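Alkaline phosphatase (Thermus thermophilus, PDB 7KWD) probably hydrolyses phosphate monoesters, working as a homodimeric metalloenzyme that binds zinc and magnesium ions. Local coordinates at residues H276-H279 / A285-W288; Q58-R63 / L341-R346; V45-S50 / T93-A98. One frame throughout, in Å; residues are numbered along the deposited sequence.

How the interactions relate
Read from the N terminus, interaction 3 opens first, at residues 45-50 in the end region of strand 40-46 and its turn, and interaction 2 opens next, at 58-63 on helix 51-65. Residues 93-98 then close interaction 3 across about forty residues, whereas interaction 2 closes only at 341-346; the two contacts therefore cross. Interaction 1 is local, joining helices 273-280 and 283-306, and it is nested within the loop that closes at 341-346. Leu287 of interaction 1 packs on both Tyr60 and Leu342 of interaction 2, while Asn278 ND2 approaches Gly48 O of interaction 3, so the metal-bearing centre and the outer helix-turn packing meet at the helix pair.

Interaction 1. Residues H276-H279 / A285-W288; sequences HANH and ATLW. With ZN (zinc ion), chain F.
Asn278 and Thr286 meet with their side chains at about a right angle, and the one hydrogen bond across the contact links them where they cross. Thr286 OG1 donates to Asn278 OD1 over 2.7 Å, but it comes from above the amide, 43° out of the carbonyl plane. The threonine methyl follows the hydroxyl to the same acceptor, with CG2 3.2 Å from Asn278 OD1. Thr286 chi1 of -59° sets OG1 anti to the carbonyl carbon, where it is also within hydrogen-bonding reach of Asp282 O, so its single proton is probably shared or alternates between the two. Ala277 lies beside this pair: its CB sits 3.2 Å from Thr286 OG1 and 3.6 Å from the methyl carbon of Ala285, CB. Such small side chains let the backbones come close, and Ala277 CA is 5.1 Å from Thr286 CA.

The amide is held at its other end too, because Asn278 ND2 donates to Asp53 OD2. One residue on, His279 takes no part in the contact and binds a zinc ion through NE2 at 2.2 Å, together with Asp275 and His433; its ND1 is bonded to Gly431 O, which fixes the ring's rotation. The contact joins the start of helix 283-306 to helix 273-280, which supplies two zinc ligands. Helix 51-65 adjoins through Asp53, and strand 310-325 lies against Asn278 and His279 through Thr320.

Interaction 2. Residues Q58-R63 / L341-R346; sequences QAYARR and LLEPQR
Tyr60, on helix 51-65, faces a type I beta turn running from Leu342 to Gln345, and the two backbones stay well apart, with Tyr60 CA 8.5 Å from Leu342 CA. This is helix-to-turn packing within the alkaline phosphatase fold, away from the metal sites, and one aromatic side chain spans the gap. A chi1 of -171° puts the tyrosine CG anti to the backbone N and sends the ring out from the helix. Glu343 N lies at the ring edge, near its plane, whereas Leu342 meets the ring obliquely, its CB 4.1 Å from Tyr60 CE2.

Further out, the phenol oxygen lies against the aliphatic part of Glu343: Tyr60 OH is 3.4 Å from Glu343 CG. The two side chains cross at about a right angle, with ring and carboxylate planes 79° apart. The extended glutamate carries its charge past the tyrosine to a salt bridge with Arg64, so the acid also ties the turn to the helix bearing Tyr60. Leu291 of helix 283-306 touches the Tyr60 side chain as well.

Within the turn, Gln345 N bonds to Leu342 O. Arg346 folds back on it, and its NH1 grips two carbonyls: it meets Glu343 O in the carbonyl plane, and reaches Gln345 O at 2.8 Å from above, 53° out of that carbonyl's plane.

Interaction 3. Residues V45-S50 / T93-A98; sequences VYDGFS and TESSAA. With ZN (zinc ion), chain E; MG (magnesium ion), chain D.
Asp47 and Ser95 are joined chiefly through metal: one zinc ion takes Asp47 OD1 at 2.2 Å and Ser95 OG at 2.1 Å, while the backbones stay 8.0 Å apart between the CA atoms of the two residues. This is part of the metal centre of the alkaline phosphatase fold, one zinc and the magnesium, where the type II turn from Tyr46 to Phe49 faces the first turn of helix 95-104. Asp317 and His318 complete the zinc site.

The aspartate bridges two metals. With chi1 at -159°, its CG is anti to the backbone N, which brings the carboxylate nearer to Ser95; OD1 goes to zinc, and OD2 binds magnesium at 2.1 Å. Asp47 OD2 also makes a longer approach to the zinc, 2.7 Å, so both oxygens lean on that ion, unequally. Thr148, Glu270 and three waters also bind the magnesium. One of those waters lies 2.7 Å from Ser95 OG and hydrogen-bonds to it, so the serine oxygen touches both metal sites, one directly and one through water. Ser95 is predicted to become the phosphoserine intermediate, and its position at the helix start, beside zinc, is consistent with that role.

Each side is held by its own surroundings. In the turn bearing Asp47, Gly48 has positive phi, and Tyr46 CD2 sits over the centre of the Phe49 ring. Across the site, Glu94 is the N-cap of the helix that begins with Ser95 and forms a salt bridge with Arg159. Its OE1 accepts from Ala97 N through the syn lone pair, nearly straight at 171°. OE2 takes two donors from Ser96: the backbone N comes from above the carboxylate plane, and Ser96 OG approaches on the syn side, 2.6 Å from Glu94 OE2.

Interaction 1. Residues H276-H279 / A285-W288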
loop_
_atom_site.group_PDB
_atom_site.type_symbol
_atom_site.label_atom_id
_atom_site.label_comp_id
_atom_site.label_asym_id
_atom_site.label_seq_id
_atom_site.Cartn_x
_atom_site.Cartn_y
_atom_site.Cartn_z
ATOM N N HIS A 276 2.166 14.017 -8.399
ATOM C CA HIS A 276 3.358 14.827 -8.612
ATOM C C HIS A 276 4.167 14.963 -7.334
ATOM O O HIS A 276 5.394 14.842 -7.348
ATOM C CB HIS A 276 2.970 16.211 -9.131
ATOM C CG HIS A 276 2.266 16.162 -10.445
ATOM N ND1 HIS A 276 1.692 17.264 -11.019
ATOM C CD2 HIS A 276 2.020 15.132 -11.285
ATOM C CE1 HIS A 276 1.132 16.930 -12.168
ATOM N NE2 HIS A 276 1.317 15.639 -12.354
ATOM N N ALA A 277 3.496 15.242 -6.214
ATOM C CA ALA A 277 4.224 15.353 -4.962
ATOM C C ALA A 277 4.889 14.040 -4.624
ATOM O O ALA A 277 6.000 14.018 -4.088
ATOM C CB ALA A 277 3.290 15.776 -3.833
ATOM N N ASN A 278 4.208 12.924 -4.902
ATOM C CA ASN A 278 4.819 11.634 -4.606
ATOM C C ASN A 278 6.034 11.405 -5.478
ATOM O O ASN A 278 6.996 10.757 -5.036
ATOM C CB ASN A 278 3.812 10.504 -4.778
ATOM C CG ASN A 278 2.785 10.466 -3.638
ATOM O OD1 ASN A 278 3.009 10.993 -2.555
ATOM N ND2 ASN A 278 1.651 9.848 -3.909
ATOM N N HIS A 279 5.983 11.893 -6.733
ATOM C CA HIS A 279 7.153 11.877 -7.609
ATOM C C HIS A 279 8.313 12.660 -6.992
ATOM O O HIS A 279 9.457 12.189 -6.988
ATOM C CB HIS A 279 6.798 12.470 -8.973
ATOM C CG HIS A 279 6.127 11.515 -9.904
ATOM N ND1 HIS A 279 6.665 10.286 -10.218
ATOM C CD2 HIS A 279 4.960 11.601 -10.589
ATOM C CE1 HIS A 279 5.874 9.668 -11.073
ATOM N NE2 HIS A 279 4.845 10.454 -11.327
ATOM N N ALA A 285 3.970 18.013 0.676
ATOM C CA ALA A 285 3.127 18.415 -0.441
ATOM C C ALA A 285 2.018 17.383 -0.705
ATOM O O ALA A 285 0.863 17.753 -0.947
ATOM C CB ALA A 285 3.973 18.635 -1.692
ATOM N N THR A 286 2.347 16.097 -0.619
ATOM C CA THR A 286 1.333 15.057 -0.775
ATOM C C THR A 286 0.214 15.232 0.234
ATOM O O THR A 286 -0.971 15.167 -0.113
ATOM C CB THR A 286 1.971 13.687 -0.609
ATOM O OG1 THR A 286 2.993 13.543 -1.591
ATOM C CG2 THR A 286 0.927 12.605 -0.748
ATOM N N LEU A 287 0.580 15.464 1.485
ATOM C CA LEU A 287 -0.402 15.609 2.536
ATOM C C LEU A 287 -1.379 16.730 2.229
ATOM O O LEU A 287 -2.590 16.554 2.369
ATOM C CB LEU A 287 0.297 15.871 3.868
ATOM C CG LEU A 287 -0.582 16.435 4.979
ATOM C CD1 LEU A 287 -1.544 15.367 5.477
ATOM C CD2 LEU A 287 0.278 16.913 6.165
ATOM N N TRP A 288 -0.871 17.912 1.844
ATOM C CA TRP A 288 -1.773 19.041 1.653
ATOM C C TRP A 288 -2.657 18.858 0.421
ATOM O O TRP A 288 -3.798 19.330 0.424
ATOM C CB TRP A 288 -0.990 20.373 1.617
ATOM C CG TRP A 288 -0.733 20.806 3.029
ATOM C CD1 TRP A 288 0.437 20.726 3.704
ATOM C CD2 TRP A 288 -1.695 21.325 3.957
ATOM N NE1 TRP A 288 0.275 21.170 4.982
ATOM C CE2 TRP A 288 -1.027 21.548 5.165
ATOM C CE3 TRP A 288 -3.045 21.633 3.875
ATOM C CZ2 TRP A 288 -1.668 22.053 6.292
ATOM C CZ3 TRP A 288 -3.685 22.144 4.998
ATOM C CH2 TRP A 288 -2.992 22.352 6.186
HETATM ZN ZN ZN F . 2.854 10.123 -12.257
#

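Interaction 2. Residues Q58-R63 / L341-R346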
loop_
_atom_site.group_PDB
_atom_site.type_symbol
_atom_site.label_atom_id
_atom_site.label_comp_id
_atom_site.label_asym_id
_atom_site.label_seq_id
_atom_site.Cartn_x
_atom_site.Cartn_y
_atom_site.Cartn_z
ATOM N N GLN A 58 -4.640 10.455 7.281
ATOM C CA GLN A 58 -5.539 10.004 8.342
ATOM C C GLN A 58 -4.989 10.370 9.719
ATOM O O GLN A 58 -5.709 10.900 10.564
ATOM C CB GLN A 58 -5.734 8.490 8.240
ATOM C CG GLN A 58 -6.669 7.891 9.285
ATOM C CD GLN A 58 -6.755 6.371 9.159
ATOM O OE1 GLN A 58 -7.832 5.812 8.944
ATOM N NE2 GLN A 58 -5.616 5.699 9.295
ATOM N N ALA A 59 -3.698 10.101 9.937
ATOM C CA ALA A 59 -3.070 10.392 11.214
ATOM C C ALA A 59 -2.940 11.884 11.415
ATOM O O ALA A 59 -3.212 12.396 12.506
ATOM C CB ALA A 59 -1.695 9.726 11.288
ATOM N N TYR A 60 -2.542 12.603 10.366
ATOM C CA TYR A 60 -2.336 14.039 10.510
ATOM C C TYR A 60 -3.635 14.741 10.897
ATOM O O TYR A 60 -3.656 15.614 11.768
ATOM C CB TYR A 60 -1.771 14.614 9.214
ATOM C CG TYR A 60 -1.333 16.065 9.362
ATOM C CD1 TYR A 60 -2.221 17.089 9.161
ATOM C CD2 TYR A 60 -0.030 16.399 9.752
ATOM C CE1 TYR A 60 -1.841 18.406 9.330
ATOM C CE2 TYR A 60 0.354 17.736 9.901
ATOM C CZ TYR A 60 -0.545 18.719 9.700
ATOM O OH TYR A 60 -0.189 20.047 9.868
ATOM N N ALA A 61 -4.731 14.409 10.221
ATOM C CA ALA A 61 -6.001 15.049 10.553
ATOM C C ALA A 61 -6.362 14.819 12.025
ATOM O O ALA A 61 -6.751 15.752 12.740
ATOM C CB ALA A 61 -7.095 14.533 9.614
ATOM N N ARG A 62 -6.235 13.580 12.499
ATOM C CA ARG A 62 -6.615 13.290 13.876
ATOM C C ARG A 62 -5.646 13.946 14.847
ATOM O O ARG A 62 -6.051 14.715 15.726
ATOM C CB ARG A 62 -6.659 11.786 14.113
ATOM C CG ARG A 62 -7.961 11.133 13.635
ATOM C CD ARG A 62 -7.774 9.593 13.449
ATOM N NE ARG A 62 -9.054 8.920 13.210
ATOM C CZ ARG A 62 -9.923 8.614 14.163
ATOM N NH1 ARG A 62 -9.686 8.895 15.449
ATOM N NH2 ARG A 62 -11.058 8.038 13.828
ATOM N N ARG A 63 -4.343 13.689 14.656
ATOM C CA ARG A 63 -3.333 14.092 15.623
ATOM C C ARG A 63 -3.059 15.592 15.612
ATOM O O ARG A 63 -2.824 16.184 16.673
ATOM C CB ARG A 63 -2.053 13.321 15.329
ATOM C CG ARG A 63 -0.963 13.550 16.317
ATOM C CD ARG A 63 0.173 12.590 16.049
ATOM N NE ARG A 63 1.385 12.973 16.751
ATOM C CZ ARG A 63 1.853 12.361 17.838
ATOM N NH1 ARG A 63 1.218 11.319 18.369
ATOM N NH2 ARG A 63 2.988 12.779 18.384
ATOM N N LEU A 341 6.148 16.468 12.436
ATOM C CA LEU A 341 7.192 17.195 11.713
ATOM C C LEU A 341 6.733 17.703 10.348
ATOM O O LEU A 341 7.472 18.454 9.702
ATOM C CB LEU A 341 8.405 16.276 11.556
ATOM C CG LEU A 341 9.624 16.333 12.471
ATOM C CD1 LEU A 341 9.423 17.289 13.607
ATOM C CD2 LEU A 341 10.040 14.979 12.979
ATOM N N LEU A 342 5.535 17.330 9.897
ATOM C CA LEU A 342 4.990 17.912 8.683
ATOM C C LEU A 342 4.340 19.252 8.934
ATOM O O LEU A 342 4.221 20.054 7.995
ATOM C CB LEU A 342 3.968 16.964 8.042
ATOM C CG LEU A 342 4.509 15.619 7.577
ATOM C CD1 LEU A 342 3.522 14.901 6.641
ATOM C CD2 LEU A 342 5.836 15.760 6.847
ATOM N N GLU A 343 3.882 19.513 10.163
ATOM C CA GLU A 343 3.127 20.738 10.392
ATOM C C GLU A 343 3.966 21.993 10.150
ATOM O O GLU A 343 3.385 23.005 9.718
ATOM C CB GLU A 343 2.546 20.753 11.818
ATOM C CG GLU A 343 1.600 21.953 12.078
ATOM C CD GLU A 343 0.817 21.851 13.416
ATOM O OE1 GLU A 343 -0.230 22.519 13.569
ATOM O OE2 GLU A 343 1.251 21.103 14.315
ATOM N N PRO A 344 5.281 22.011 10.402
ATOM C CA PRO A 344 6.076 23.216 10.102
ATOM C C PRO A 344 6.276 23.491 8.632
ATOM O O PRO A 344 6.688 24.615 8.304
ATOM C CB PRO A 344 7.435 22.929 10.778
ATOM C CG PRO A 344 7.078 21.960 11.914
ATOM C CD PRO A 344 6.025 21.069 11.269
ATOM N N GLN A 345 6.033 22.522 7.740
ATOM C CA GLN A 345 6.314 22.740 6.322
ATOM C C GLN A 345 5.427 23.838 5.754
ATOM O O GLN A 345 4.268 23.992 6.136
ATOM C CB GLN A 345 6.147 21.442 5.542
ATOM C CG GLN A 345 7.164 20.419 5.964
ATOM C CD GLN A 345 7.308 19.317 4.973
ATOM O OE1 GLN A 345 6.722 19.365 3.911
ATOM N NE2 GLN A 345 8.113 18.321 5.304
ATOM N N ARG A 346 6.012 24.649 4.865
ATOM C CA ARG A 346 5.344 25.818 4.320
ATOM C C ARG A 346 5.469 25.917 2.799
ATOM O O ARG A 346 4.897 26.847 2.210
ATOM C CB ARG A 346 5.895 27.117 4.953
ATOM C CG ARG A 346 5.581 27.308 6.442
ATOM C CD ARG A 346 4.120 27.667 6.673
ATOM N NE ARG A 346 3.838 27.764 8.095
ATOM C CZ ARG A 346 3.522 26.737 8.873
ATOM N NH1 ARG A 346 3.426 25.507 8.373
ATOM N NH2 ARG A 346 3.279 26.943 10.156
#

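Interaction 3. Residues V45-S50 / T93-A98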
loop_
_atom_site.group_PDB
_atom_site.type_symbol
_atom_site.label_atom_id
_atom_site.label_comp_id
_atom_site.label_asym_id
_atom_site.label_seq_id
_atom_site.Cartn_x
_atom_site.Cartn_y
_atom_site.Cartn_z
ATOM N N VAL A 45 -10.997 11.372 -9.047
ATOM C CA VAL A 45 -9.745 10.621 -9.160
ATOM C C VAL A 45 -8.710 11.240 -8.230
ATOM O O VAL A 45 -8.421 12.435 -8.323
ATOM C CB VAL A 45 -9.221 10.616 -10.597
ATOM C CG1 VAL A 45 -7.892 9.847 -10.659
ATOM C CG2 VAL A 45 -10.261 10.044 -11.532
ATOM N N TYR A 46 -8.152 10.413 -7.341
ATOM C CA TYR A 46 -6.963 10.739 -6.565
ATOM C C TYR A 46 -5.763 10.189 -7.339
ATOM O O TYR A 46 -5.452 9.007 -7.273
ATOM C CB TYR A 46 -7.056 10.110 -5.179
ATOM C CG TYR A 46 -7.910 10.807 -4.130
ATOM C CD1 TYR A 46 -9.273 11.012 -4.318
ATOM C CD2 TYR A 46 -7.366 11.166 -2.900
ATOM C CE1 TYR A 46 -10.042 11.592 -3.334
ATOM C CE2 TYR A 46 -8.136 11.735 -1.900
ATOM C CZ TYR A 46 -9.467 11.949 -2.123
ATOM O OH TYR A 46 -10.235 12.540 -1.147
ATOM N N ASP A 47 -5.078 11.041 -8.098
ATOM C CA ASP A 47 -4.006 10.569 -8.954
ATOM C C ASP A 47 -2.768 10.233 -8.126
ATOM O O ASP A 47 -2.293 11.063 -7.358
ATOM C CB ASP A 47 -3.664 11.618 -10.010
ATOM C CG ASP A 47 -2.965 11.015 -11.179
ATOM O OD1 ASP A 47 -1.923 10.376 -10.921
ATOM O OD2 ASP A 47 -3.473 11.137 -12.331
ATOM N N GLY A 48 -2.252 9.024 -8.287
ATOM C CA GLY A 48 -1.029 8.615 -7.608
ATOM C C GLY A 48 -1.157 8.312 -6.129
ATOM O O GLY A 48 -0.137 8.156 -5.435
ATOM N N PHE A 49 -2.386 8.130 -5.643
ATOM C CA PHE A 49 -2.684 8.050 -4.221
ATOM C C PHE A 49 -2.523 6.628 -3.713
ATOM O O PHE A 49 -3.229 5.716 -4.147
ATOM C CB PHE A 49 -4.108 8.556 -3.994
ATOM C CG PHE A 49 -4.583 8.556 -2.567
ATOM C CD1 PHE A 49 -4.055 9.436 -1.638
ATOM C CD2 PHE A 49 -5.639 7.704 -2.170
ATOM C CE1 PHE A 49 -4.534 9.477 -0.334
ATOM C CE2 PHE A 49 -6.111 7.734 -0.870
ATOM C CZ PHE A 49 -5.578 8.632 0.045
ATOM N N SER A 50 -1.602 6.452 -2.779
ATOM C CA SER A 50 -1.309 5.137 -2.218
ATOM C C SER A 50 -1.909 5.004 -0.833
ATOM O O SER A 50 -2.388 5.981 -0.244
ATOM C CB SER A 50 0.208 4.928 -2.151
ATOM O OG SER A 50 0.734 5.656 -1.086
ATOM N N THR A 93 1.469 1.016 -14.442
ATOM C CA THR A 93 0.814 1.827 -15.452
ATOM C C THR A 93 1.326 3.251 -15.350
ATOM O O THR A 93 1.905 3.649 -14.348
ATOM C CB THR A 93 -0.700 1.802 -15.236
ATOM O OG1 THR A 93 -1.403 2.381 -16.332
ATOM C CG2 THR A 93 -1.034 2.577 -13.985
ATOM N N GLU A 94 1.037 4.050 -16.360
ATOM C CA GLU A 94 1.007 5.498 -16.108
ATOM C C GLU A 94 -0.412 5.996 -16.383
ATOM O O GLU A 94 -1.355 5.212 -16.587
ATOM C CB GLU A 94 2.104 6.229 -16.888
ATOM C CG GLU A 94 2.193 5.858 -18.334
ATOM C CD GLU A 94 0.908 6.238 -19.080
ATOM O OE1 GLU A 94 0.024 5.356 -19.205
ATOM O OE2 GLU A 94 0.762 7.414 -19.514
ATOM N N SER A 95 -0.556 7.320 -16.382
ATOM C CA SER A 95 -1.871 7.922 -16.209
ATOM C C SER A 95 -2.782 7.728 -17.418
ATOM O O SER A 95 -4.001 7.590 -17.252
ATOM C CB SER A 95 -1.714 9.402 -15.904
ATOM O OG SER A 95 -1.700 9.633 -14.531
ATOM N N SER A 96 -2.239 7.760 -18.650
ATOM C CA SER A 96 -3.121 7.640 -19.820
ATOM C C SER A 96 -3.719 6.244 -19.907
ATOM O O SER A 96 -4.928 6.091 -20.124
ATOM C CB SER A 96 -2.384 7.974 -21.122
ATOM O OG SER A 96 -1.211 7.209 -21.266
ATOM N N ALA A 97 -2.892 5.204 -19.729
ATOM C CA ALA A 97 -3.438 3.852 -19.746
ATOM C C ALA A 97 -4.390 3.636 -18.576
ATOM O O ALA A 97 -5.423 2.981 -18.719
ATOM C CB ALA A 97 -2.301 2.827 -19.733
ATOM N N ALA A 98 -4.095 4.222 -17.425
ATOM C CA ALA A 98 -4.993 4.061 -16.285
ATOM C C ALA A 98 -6.314 4.747 -16.557
ATOM O O ALA A 98 -7.389 4.168 -16.371
ATOM C CB ALA A 98 -4.341 4.623 -15.033
HETATM ZN ZN ZN E . -1.843 8.947 -12.593
HETATM MG MG MG D . -3.596 12.805 -13.684
HETATM O O HOH W 1 -2.225 12.255 -14.962
HETATM O O HOH W 2 -4.087 14.288 -15.121
HETATM O O HOH W 3 -1.875 13.756 -12.439
#